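Local coordinates for protein sensor histidine kinase PdtaS (Mycobacterium tuberculosis, PDB 2YKF) that probably senses nutrient starvation by binding cyclic di-GMP, then autophosphorylates on a histidine and passes the signal on through the PdtaR/PdtaS two-component system, at residues G18-H23 against V118-Q123; G29-L34 against A57-N62. All coordinates share one frame; numbering follows the deposited sequence.

Contact 1: G18-H23 against V118-Q123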
ATOM      1  N   GLY A  18     -28.608  12.054   5.404  1.00 41.52           N
ATOM      2  CA  GLY A  18     -27.247  12.273   5.889  1.00 40.80           C
ATOM      3  C   GLY A  18     -26.583  11.048   6.537  1.00 41.01           C
ATOM      4  O   GLY A  18     -25.378  10.870   6.437  1.00 40.20           O
ATOM      5  N   SER A  19     -27.352  10.212   7.231  1.00 40.27           N
ATOM      6  CA  SER A  19     -26.832   8.969   7.760  1.00 39.42           C
ATOM      7  C   SER A  19     -26.332   8.017   6.691  1.00 38.91           C
ATOM      8  O   SER A  19     -25.255   7.377   6.846  1.00 38.99           O
ATOM      9  CB  SER A  19     -27.909   8.245   8.546  1.00 39.67           C
ATOM     10  OG  SER A  19     -27.964   8.811   9.812  1.00 44.78           O
ATOM     11  N   ALA A  20     -27.131   7.805   5.654  1.00 37.54           N
ATOM     12  CA  ALA A  20     -26.642   6.909   4.595  1.00 37.11           C
ATOM     13  C   ALA A  20     -25.525   7.576   3.809  1.00 35.20           C
ATOM     14  O   ALA A  20     -24.649   6.895   3.327  1.00 33.52           O
ATOM     15  CB  ALA A  20     -27.768   6.428   3.639  1.00 37.43           C
ATOM     16  N   VAL A  21     -25.607   8.895   3.612  1.00 36.65           N
ATOM     17  CA  VAL A  21     -24.490   9.619   2.977  1.00 34.49           C
ATOM     18  C   VAL A  21     -23.152   9.367   3.744  1.00 35.52           C
ATOM     19  O   VAL A  21     -22.159   8.968   3.137  1.00 33.15           O
ATOM     20  CB  VAL A  21     -24.777  11.094   2.790  1.00 36.45           C
ATOM     21  CG1 VAL A  21     -23.493  11.844   2.383  1.00 34.39           C
ATOM     22  CG2 VAL A  21     -25.909  11.305   1.681  1.00 35.77           C
ATOM     23  N   ASP A  22     -23.162   9.539   5.064  1.00 34.58           N
ATOM     24  CA  ASP A  22     -22.029   9.119   5.925  1.00 35.60           C
ATOM     25  C   ASP A  22     -21.532   7.723   5.723  1.00 32.91           C
ATOM     26  O   ASP A  22     -20.331   7.506   5.675  1.00 31.05           O
ATOM     27  CB  ASP A  22     -22.429   9.158   7.397  1.00 37.39           C
ATOM     28  CG  ASP A  22     -22.514  10.510   7.922  1.00 40.91           C
ATOM     29  OD1 ASP A  22     -22.006  11.456   7.248  1.00 48.60           O
ATOM     30  OD2 ASP A  22     -23.042  10.627   9.070  1.00 48.46           O
ATOM     31  N   HIS A  23     -22.451   6.765   5.696  1.00 30.25           N
ATOM     32  CA  HIS A  23     -22.075   5.410   5.490  1.00 29.17           C
ATOM     33  C   HIS A  23     -21.336   5.207   4.138  1.00 29.40           C
ATOM     34  O   HIS A  23     -20.367   4.453   4.079  1.00 27.20           O
ATOM     35  CB  HIS A  23     -23.299   4.521   5.543  1.00 30.58           C
ATOM     36  CG  HIS A  23     -22.995   3.057   5.481  1.00 29.59           C
ATOM     37  ND1 HIS A  23     -22.398   2.376   6.520  1.00 32.23           N
ATOM     38  CD2 HIS A  23     -23.249   2.135   4.522  1.00 29.14           C
ATOM     39  CE1 HIS A  23     -22.315   1.095   6.211  1.00 34.36           C
ATOM     40  NE2 HIS A  23     -22.844   0.921   5.004  1.00 29.53           N
ATOM     41  N   VAL A 118     -24.707  -2.561  -1.098  1.00 28.93           N
ATOM     42  CA  VAL A 118     -24.265  -1.969   0.123  1.00 30.97           C
ATOM     43  C   VAL A 118     -25.560  -1.582   0.832  1.00 32.78           C
ATOM     44  O   VAL A 118     -26.312  -0.769   0.292  1.00 33.40           O
ATOM     45  CB  VAL A 118     -23.460  -0.699  -0.162  1.00 30.44           C
ATOM     46  CG1 VAL A 118     -23.041   0.002   1.144  1.00 33.05           C
ATOM     47  CG2 VAL A 118     -22.195  -1.025  -1.012  1.00 30.21           C
ATOM     48  N   ARG A 119     -25.812  -2.167   2.007  1.00 33.59           N
ATOM     49  CA  ARG A 119     -26.998  -1.825   2.834  1.00 35.93           C
ATOM     50  C   ARG A 119     -26.680  -0.882   3.956  1.00 37.38           C
ATOM     51  O   ARG A 119     -25.519  -0.900   4.550  1.00 34.94           O
ATOM     52  CB  ARG A 119     -27.659  -3.059   3.412  1.00 36.27           C
ATOM     53  CG  ARG A 119     -28.790  -3.507   2.568  1.00 42.50           C
ATOM     54  CD  ARG A 119     -29.589  -4.729   3.137  1.00 45.22           C
ATOM     55  NE  ARG A 119     -30.285  -5.367   1.999  1.00 49.64           N
ATOM     56  CZ  ARG A 119     -29.744  -6.252   1.145  1.00 51.80           C
ATOM     57  NH1 ARG A 119     -28.481  -6.662   1.282  1.00 54.60           N
ATOM     58  NH2 ARG A 119     -30.464  -6.743   0.134  1.00 51.88           N
ATOM     59  N   PHE A 120     -27.659  -0.001   4.205  1.00 36.54           N
ATOM     60  CA  PHE A 120     -27.679   0.841   5.354  1.00 39.15           C
ATOM     61  C   PHE A 120     -29.130   1.042   5.841  1.00 40.99           C
ATOM     62  O   PHE A 120     -30.032   1.392   5.066  1.00 40.35           O
ATOM     63  CB  PHE A 120     -27.087   2.208   5.054  1.00 38.96           C
ATOM     64  CG  PHE A 120     -27.082   3.114   6.248  1.00 41.43           C
ATOM     65  CD1 PHE A 120     -26.093   2.976   7.232  1.00 44.31           C
ATOM     66  CD2 PHE A 120     -28.109   4.023   6.451  1.00 43.33           C
ATOM     67  CE1 PHE A 120     -26.100   3.798   8.366  1.00 44.59           C
ATOM     68  CE2 PHE A 120     -28.123   4.843   7.588  1.00 45.91           C
ATOM     69  CZ  PHE A 120     -27.109   4.712   8.542  1.00 45.56           C
ATOM     70  N   GLY A 121     -29.326   0.909   7.141  1.00 44.63           N
ATOM     71  CA  GLY A 121     -30.665   0.703   7.668  1.00 48.39           C
ATOM     72  C   GLY A 121     -30.915  -0.655   7.046  1.00 50.67           C
ATOM     73  O   GLY A 121     -29.999  -1.533   7.051  1.00 51.86           O
ATOM     74  N   ASP A 122     -32.073  -0.792   6.421  1.00 51.46           N
ATOM     75  CA  ASP A 122     -32.356  -1.949   5.586  1.00 52.87           C
ATOM     76  C   ASP A 122     -32.627  -1.612   4.121  1.00 51.54           C
ATOM     77  O   ASP A 122     -33.317  -2.374   3.432  1.00 52.18           O
ATOM     78  CB  ASP A 122     -33.517  -2.761   6.167  1.00 54.13           C
ATOM     79  CG  ASP A 122     -33.092  -4.163   6.564  1.00 57.80           C
ATOM     80  OD1 ASP A 122     -32.914  -5.011   5.654  1.00 61.58           O
ATOM     81  OD2 ASP A 122     -32.905  -4.418   7.782  1.00 63.59           O
ATOM     82  N   GLN A 123     -32.128  -0.465   3.651  1.00 49.26           N
ATOM     83  CA  GLN A 123     -32.223  -0.184   2.234  1.00 47.19           C
ATOM     84  C   GLN A 123     -30.870  -0.413   1.503  1.00 44.26           C
ATOM     85  O   GLN A 123     -29.789  -0.254   2.087  1.00 43.12           O
ATOM     86  CB  GLN A 123     -32.923   1.181   1.928  1.00 47.91           C
ATOM     87  CG  GLN A 123     -32.290   2.447   2.504  1.00 53.81           C
ATOM     88  CD  GLN A 123     -32.539   3.747   1.655  1.00 60.47           C
ATOM     89  OE1 GLN A 123     -33.060   3.697   0.515  1.00 62.47           O
ATOM     90  NE2 GLN A 123     -32.121   4.910   2.211  1.00 59.02           N
TER
HETATM   91  O   HOH W   1     -22.661  -1.529   4.536  1.00 36.98           O

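Contact 2: G29-L34 against A57-N62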
ATOM      1  N   GLY A  29     -13.879   5.361   2.261  1.00 26.36           N
ATOM      2  CA  GLY A  29     -12.734   5.591   3.120  1.00 28.73           C
ATOM      3  C   GLY A  29     -12.068   4.259   3.434  1.00 29.92           C
ATOM      4  O   GLY A  29     -10.906   4.252   3.792  1.00 31.04           O
ATOM      5  N   GLU A  30     -12.787   3.135   3.298  1.00 28.01           N
ATOM      6  CA  GLU A  30     -12.247   1.834   3.705  1.00 29.06           C
ATOM      7  C   GLU A  30     -12.009   0.854   2.581  1.00 27.90           C
ATOM      8  O   GLU A  30     -11.363  -0.161   2.791  1.00 26.22           O
ATOM      9  CB  GLU A  30     -13.254   1.151   4.600  1.00 30.40           C
ATOM     10  CG  GLU A  30     -13.564   1.890   5.838  1.00 37.23           C
ATOM     11  CD  GLU A  30     -12.766   1.431   7.059  1.00 47.91           C
ATOM     12  OE1 GLU A  30     -11.637   0.892   6.900  1.00 46.54           O
ATOM     13  OE2 GLU A  30     -13.285   1.642   8.185  1.00 51.34           O
ATOM     14  N   TRP A  31     -12.601   1.081   1.403  1.00 24.32           N
ATOM     15  CA  TRP A  31     -12.664  -0.013   0.458  1.00 24.91           C
ATOM     16  C   TRP A  31     -11.336  -0.248  -0.312  1.00 24.50           C
ATOM     17  O   TRP A  31     -11.250  -1.199  -1.083  1.00 24.78           O
ATOM     18  CB  TRP A  31     -13.828   0.218  -0.523  1.00 23.11           C
ATOM     19  CG  TRP A  31     -13.630   1.343  -1.451  1.00 25.33           C
ATOM     20  CD1 TRP A  31     -12.669   2.375  -1.415  1.00 23.47           C
ATOM     21  CD2 TRP A  31     -14.449   1.595  -2.583  1.00 23.97           C
ATOM     22  NE1 TRP A  31     -12.894   3.236  -2.483  1.00 26.02           N
ATOM     23  CE2 TRP A  31     -13.986   2.769  -3.199  1.00 24.32           C
ATOM     24  CE3 TRP A  31     -15.583   0.926  -3.130  1.00 27.97           C
ATOM     25  CZ2 TRP A  31     -14.622   3.290  -4.378  1.00 26.75           C
ATOM     26  CZ3 TRP A  31     -16.148   1.398  -4.294  1.00 28.62           C
ATOM     27  CH2 TRP A  31     -15.679   2.570  -4.897  1.00 28.64           C
ATOM     28  N   GLN A  32     -10.280   0.561  -0.099  1.00 23.64           N
ATOM     29  CA  GLN A  32      -8.970   0.107  -0.605  1.00 23.52           C
ATOM     30  C   GLN A  32      -8.662  -1.348  -0.156  1.00 22.98           C
ATOM     31  O   GLN A  32      -8.099  -2.154  -0.900  1.00 22.09           O
ATOM     32  CB  GLN A  32      -7.803   1.062  -0.205  1.00 25.79           C
ATOM     33  CG  GLN A  32      -6.450   0.665  -0.997  1.00 24.70           C
ATOM     34  CD  GLN A  32      -6.605   0.881  -2.498  1.00 26.89           C
ATOM     35  OE1 GLN A  32      -7.013   1.967  -2.957  1.00 29.69           O
ATOM     36  NE2 GLN A  32      -6.366  -0.172  -3.273  1.00 26.40           N
ATOM     37  N   LEU A  33      -8.938  -1.655   1.112  1.00 22.55           N
ATOM     38  CA  LEU A  33      -8.695  -2.969   1.659  1.00 23.72           C
ATOM     39  C   LEU A  33      -9.502  -4.036   0.867  1.00 23.50           C
ATOM     40  O   LEU A  33      -8.999  -5.066   0.483  1.00 22.57           O
ATOM     41  CB  LEU A  33      -9.135  -2.997   3.130  1.00 22.93           C
ATOM     42  CG  LEU A  33      -9.131  -4.359   3.788  1.00 23.83           C
ATOM     43  CD1 LEU A  33      -7.738  -5.010   3.719  1.00 23.47           C
ATOM     44  CD2 LEU A  33      -9.638  -4.209   5.308  1.00 26.93           C
ATOM     45  N   LEU A  34     -10.760  -3.744   0.562  1.00 25.72           N
ATOM     46  CA  LEU A  34     -11.530  -4.671  -0.270  1.00 25.20           C
ATOM     47  C   LEU A  34     -10.939  -4.882  -1.693  1.00 24.45           C
ATOM     48  O   LEU A  34     -10.791  -6.027  -2.129  1.00 24.15           O
ATOM     49  CB  LEU A  34     -12.978  -4.146  -0.326  1.00 25.95           C
ATOM     50  CG  LEU A  34     -13.926  -4.954  -1.200  1.00 30.75           C
ATOM     51  CD1 LEU A  34     -14.116  -6.411  -0.656  1.00 29.79           C
ATOM     52  CD2 LEU A  34     -15.256  -4.189  -1.257  1.00 33.83           C
ATOM     53  N   ALA A  57     -17.948   6.678  -7.245  1.00 26.61           N
ATOM     54  CA  ALA A  57     -16.603   6.406  -6.682  1.00 26.49           C
ATOM     55  C   ALA A  57     -16.053   5.212  -7.343  1.00 26.81           C
ATOM     56  O   ALA A  57     -16.807   4.381  -7.902  1.00 27.35           O
ATOM     57  CB  ALA A  57     -16.605   6.210  -5.122  1.00 25.35           C
ATOM     58  N   GLN A  58     -14.712   5.100  -7.304  1.00 24.87           N
ATOM     59  CA  GLN A  58     -14.058   4.028  -7.962  1.00 24.87           C
ATOM     60  C   GLN A  58     -12.753   3.726  -7.207  1.00 26.05           C
ATOM     61  O   GLN A  58     -12.060   4.678  -6.728  1.00 22.93           O
ATOM     62  CB  GLN A  58     -13.688   4.523  -9.373  1.00 26.35           C
ATOM     63  CG  GLN A  58     -12.748   3.530 -10.170  1.00 28.82           C
ATOM     64  CD  GLN A  58     -12.558   4.040 -11.609  1.00 32.74           C
ATOM     65  OE1 GLN A  58     -12.962   5.156 -11.930  1.00 32.84           O
ATOM     66  NE2 GLN A  58     -11.969   3.223 -12.465  1.00 33.23           N
ATOM     67  N   CYS A  59     -12.407   2.479  -7.075  1.00 23.04           N
ATOM     68  CA  CYS A  59     -11.109   2.103  -6.504  0.50 25.56           C
ATOM     69  C   CYS A  59     -10.377   1.116  -7.398  1.00 26.52           C
ATOM     70  O   CYS A  59     -11.021   0.242  -7.990  1.00 29.54           O
ATOM     71  CB  CYS A  59     -11.324   1.467  -5.116  0.50 26.14           C
ATOM     72  SG  CYS A  59      -9.860   1.388  -4.043  0.50 24.09           S
ATOM     73  N   ARG A  60      -9.068   1.199  -7.486  1.00 23.97           N
ATOM     74  CA  ARG A  60      -8.338   0.129  -8.115  1.00 24.62           C
ATOM     75  C   ARG A  60      -7.547  -0.677  -7.102  1.00 24.72           C
ATOM     76  O   ARG A  60      -7.096  -0.138  -6.109  1.00 24.63           O
ATOM     77  CB  ARG A  60      -7.368   0.687  -9.183  1.00 25.36           C
ATOM     78  CG  ARG A  60      -8.078   1.610 -10.184  1.00 26.54           C
ATOM     79  CD  ARG A  60      -7.118   2.047 -11.314  1.00 28.93           C
ATOM     80  NE  ARG A  60      -7.964   2.665 -12.365  1.00 26.01           N
ATOM     81  CZ  ARG A  60      -8.241   3.950 -12.426  1.00 27.85           C
ATOM     82  NH1 ARG A  60      -7.738   4.782 -11.512  1.00 26.13           N
ATOM     83  NH2 ARG A  60      -8.970   4.427 -13.426  1.00 26.74           N
ATOM     84  N   PRO A  61      -7.258  -1.949  -7.402  1.00 26.69           N
ATOM     85  CA  PRO A  61      -6.419  -2.705  -6.459  1.00 25.78           C
ATOM     86  C   PRO A  61      -4.932  -2.276  -6.516  1.00 28.58           C
ATOM     87  O   PRO A  61      -4.419  -1.941  -7.588  1.00 26.14           O
ATOM     88  CB  PRO A  61      -6.548  -4.142  -6.967  1.00 27.33           C
ATOM     89  CG  PRO A  61      -6.799  -3.999  -8.477  1.00 26.50           C
ATOM     90  CD  PRO A  61      -7.506  -2.669  -8.662  1.00 26.39           C
ATOM     91  N   ASN A  62      -4.258  -2.241  -5.353  1.00 27.96           N
ATOM     92  CA  ASN A  62      -2.824  -2.043  -5.371  1.00 28.22           C
ATOM     93  C   ASN A  62      -2.055  -3.327  -5.479  1.00 26.61           C
ATOM     94  O   ASN A  62      -0.865  -3.267  -5.706  1.00 24.96           O
ATOM     95  CB  ASN A  62      -2.365  -1.267  -4.122  1.00 28.22           C
ATOM     96  CG  ASN A  62      -2.748   0.226  -4.231  1.00 30.03           C
ATOM     97  OD1 ASN A  62      -2.986   0.733  -5.330  1.00 32.23           O
ATOM     98  ND2 ASN A  62      -2.775   0.909  -3.139  1.00 31.20           N
TER
HETATM   99  O   HOH W   2     -11.530   5.411  -3.667  1.00 40.40           O
HETATM  100  O   HOH W   3      -6.986   3.060  -5.116  1.00 52.94           O

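Contact 1: G18-H23 against V118-Q123
Phe120 reaches across from strand 114-120 and lays its ring against the first turn of helix 18-38. The contact joins a helix of the GAF domain to an outermost strand of its five-stranded antiparallel sheet. CG of Phe120 is anti to the backbone N (chi1 -180°), which sends the ring out to the helix. Ala20 CA sits over one ring face, 4.1 Å from the centroid, as a CH-pi contact. Ala20 CB touches Phe120 CD2 at 3.7 Å, and Ser19 CB meets Phe120 CE2 at the rim, 3.5 Å away. Ala20 also packs on Val125 of the next strand. Phe120 also opens a type II' beta turn that runs to Gln123 and leads into strand 123-131. The His23 and Phe120 side chains run past each other in opposite directions. Their planes are inclined at 38°, and Phe120 CD1 lies over a face of the imidazole, offset to the rim, 3.6 Å from His23 CG. A water in the plane of the His23 ring lies between the two segments, placed to donate to Arg119 O at 2.9 Å. At the imidazole edge, Val118 CG1 comes to 4.0 Å from His23 NE2.

Contact 2: G29-L34 against A57-N62
Trp31 and Cys59 make the main apolar contact. Cys59 CB lies over one face of the indole, 3.7 Å from the centroid of the five-membered ring, as a CH-pi contact. In the conformer described, Cys59 SG lies over the same ring, 4.2 Å from its centroid, a sulfur-aromatic contact. Further along the indole, CZ2 of Trp31 touches Ala57 CB at 3.6 Å. The backbone at Ala57 C and Gln58 N lies at the indole edge, in its plane. Trp31 CG stands between the backbone N and the carbonyl carbon (chi1 69°), and this turns the indole toward the strand.

These residues join helix 18-38 to strand 53-59 in the GAF domain, where the helix packs on one face of the antiparallel sheet. The helix is kinked here.

The one direct hydrogen bond across the contact comes from Gln32. Its chain bends at chi2 (65°) and brings the amide to the end of the strand. NE2 donates to Arg60 O at 2.9 Å, and the bond is nearly straight at 170°. The carbonyl oxygen lies close to the amide plane of Gln32. NE2 also hydrogen-bonds OD1 of Asp36, one helical turn on, and the same oxygen accepts from Asn62 N. The amide is thus gripped by both the strand end and its own helix.

Water adds a further link. One molecule accepts from Trp31 NE1 at 2.8 Å and donates to Gln58 O at 3.2 Å. Outside the pair, Arg60 NE hydrogen-bonds Val68 O, and its NH1 hydrogen-bonds Asn198 of the second subunit. Asn62 ND2 hydrogen-bonds Asp181 of that subunit.

How the contacts relate
Helix 18-38 comes early in the chain and supplies the first segment of both contacts. Its first turn enters contact 1, and its later part enters contact 2. The chain then runs through strand 41-47 into strand 53-59, where 57-62 closes the shorter loop of contact 2. It continues through strand 76-77 and helix 83-90 to strand 114-120, where 118-123 closes the longer loop of contact 1. Contact 2 is therefore nested inside contact 1. The two centres lie about 18 Å apart and the contacts do not touch. Together they tie one helix to two separate strands of the same GAF sheet, with strands 41-47 and 123-131 in between.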